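Local coordinates for protein TetR-family transcriptional regulator (Streptomyces coelicolor, PDB 2G7L) that probably binds DNA through an N-terminal helix-turn-helix domain and regulates transcription, as TetR-family repressors do, at residues R22-T27 with V58-T63. Numbering follows the deposited sequence.
Sequences RWIVDT and VYVANT
Ile24 packs against Tyr59 and Val60 in a small apolar contact, with no hydrogen bond across it. It joins the first helix of the DNA-binding domain, helix 21-35, to the loop between helices 53-56 and 63-74. The two branches of Ile24 divide the work. Its CD1 methyl approaches the Tyr59 ring obliquely at the CG-CD1 side, with Ile24 CD1 3.3 Å from Tyr59 CD1. This is a close approach for two carbons. Ile24 CG1 lies anti to the carbonyl carbon (chi1 -67°), and the chain then extends to carry CD1 to the tyrosine. The other branch, Ile24 CG2, meets the Val60 CG1 methyl at 3.9 Å. The side chains of Ile24 and Tyr59 cross at about a right angle. Val58 CG2 sits over the centre of one face of the Tyr59 ring, 4.0 Å above its plane.

Ile24 and Val60 are buried. Leu19, Leu45 and Leu49 also touch Ile24, while Met42, Glu65 and Leu66 touch Val60. Past the contact, Asn62 is the N-cap of helix 63-74, and its OD1 accepts a hydrogen bond from Glu65 N.

Away from the apolar contact, Arg22 NH1 forms a salt bridge with Asp26 OD2 at 2.8 Å, and Thr27 OG1 donates a hydrogen bond to Trp23 O at 2.7 Å.

The arrangement is consistent with the compact hydrophobic core of a TetR-family DNA-binding domain, in which the first helix packs against the helix-turn-helix and the connection that follows it.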
# COMPACT_ATOMS: atom_id res chain seq x y z
N ARG A 22 22.45 16.55 3.34
CA ARG A 22 22.56 16.56 1.89
C ARG A 22 23.64 15.57 1.42
O ARG A 22 23.45 14.85 0.45
CB ARG A 22 22.90 17.96 1.38
CG ARG A 22 23.14 17.97 -0.17
CD ARG A 22 24.03 19.12 -0.68
NE ARG A 22 25.33 19.12 -0.03
CZ ARG A 22 26.34 18.34 -0.38
NH1 ARG A 22 26.23 17.46 -1.39
NH2 ARG A 22 27.47 18.42 0.31
N TRP A 23 24.80 15.59 2.07
CA TRP A 23 25.93 14.75 1.63
C TRP A 23 25.62 13.27 1.78
O TRP A 23 25.88 12.46 0.88
CB TRP A 23 27.21 15.13 2.40
CG TRP A 23 28.48 14.35 2.03
CD1 TRP A 23 28.78 13.68 0.84
CD2 TRP A 23 29.63 14.19 2.86
NE1 TRP A 23 30.03 13.11 0.92
CE2 TRP A 23 30.57 13.41 2.15
CE3 TRP A 23 29.95 14.64 4.16
CZ2 TRP A 23 31.83 13.09 2.69
CZ3 TRP A 23 31.22 14.33 4.68
CH2 TRP A 23 32.13 13.55 3.94
N ILE A 24 25.06 12.93 2.93
CA ILE A 24 24.62 11.54 3.23
C ILE A 24 23.67 11.01 2.19
O ILE A 24 23.83 9.86 1.68
CB ILE A 24 23.96 11.51 4.62
CG1 ILE A 24 25.02 11.80 5.68
CG2 ILE A 24 23.18 10.16 4.87
CD1 ILE A 24 24.46 12.25 7.04
N VAL A 25 22.69 11.84 1.80
CA VAL A 25 21.69 11.34 0.84
C VAL A 25 22.23 11.30 -0.57
O VAL A 25 21.92 10.37 -1.33
CB VAL A 25 20.13 11.83 1.07
CG1 VAL A 25 19.93 12.78 2.22
CG2 VAL A 25 19.38 12.21 -0.20
N ASP A 26 23.10 12.26 -0.90
CA ASP A 26 23.71 12.28 -2.27
C ASP A 26 24.54 11.02 -2.42
O ASP A 26 24.59 10.46 -3.51
CB ASP A 26 24.58 13.57 -2.55
CG ASP A 26 23.71 14.90 -2.69
OD1 ASP A 26 22.43 14.80 -2.72
OD2 ASP A 26 24.32 16.02 -2.82
N THR A 27 25.20 10.61 -1.34
CA THR A 27 25.98 9.36 -1.28
C THR A 27 25.10 8.09 -1.42
O THR A 27 25.41 7.18 -2.21
CB THR A 27 26.79 9.28 0.05
OG1 THR A 27 27.61 10.45 0.16
CG2 THR A 27 27.71 8.10 0.08
N VAL A 58 21.53 10.86 13.37
CA VAL A 58 21.02 12.17 13.71
C VAL A 58 20.35 12.84 12.50
O VAL A 58 19.43 13.64 12.66
CB VAL A 58 22.13 13.06 14.37
CG1 VAL A 58 23.47 12.41 14.29
CG2 VAL A 58 22.16 14.48 13.79
N TYR A 59 20.81 12.49 11.30
CA TYR A 59 20.27 13.01 10.02
C TYR A 59 19.14 12.12 9.49
O TYR A 59 18.05 12.60 9.22
CB TYR A 59 21.39 13.18 8.99
CG TYR A 59 22.45 14.11 9.51
CD1 TYR A 59 23.68 13.62 9.94
CD2 TYR A 59 22.22 15.49 9.62
CE1 TYR A 59 24.65 14.46 10.45
CE2 TYR A 59 23.20 16.35 10.13
CZ TYR A 59 24.41 15.82 10.54
OH TYR A 59 25.41 16.64 11.06
N VAL A 60 19.40 10.82 9.38
CA VAL A 60 18.40 9.85 8.94
C VAL A 60 18.22 8.76 10.01
O VAL A 60 19.17 8.04 10.33
CB VAL A 60 18.68 9.30 7.45
CG1 VAL A 60 20.14 9.35 7.10
CG2 VAL A 60 18.19 7.94 7.26
N ALA A 61 17.02 8.67 10.58
CA ALA A 61 16.83 7.87 11.79
C ALA A 61 16.77 6.35 11.56
O ALA A 61 16.91 5.58 12.50
CB ALA A 61 15.61 8.40 12.61
N ASN A 62 16.57 5.92 10.31
CA ASN A 62 16.47 4.50 10.03
C ASN A 62 16.48 4.21 8.54
O ASN A 62 16.50 5.12 7.72
CB ASN A 62 15.19 3.89 10.69
CG ASN A 62 13.89 4.66 10.36
OD1 ASN A 62 13.56 4.85 9.20
ND2 ASN A 62 13.16 5.08 11.39
N THR A 63 16.45 2.94 8.18
CA THR A 63 16.42 2.51 6.79
C THR A 63 15.31 3.22 5.97
O THR A 63 15.57 3.75 4.86
CB THR A 63 16.19 0.98 6.76
OG1 THR A 63 16.93 0.38 7.84
CG2 THR A 63 16.56 0.34 5.40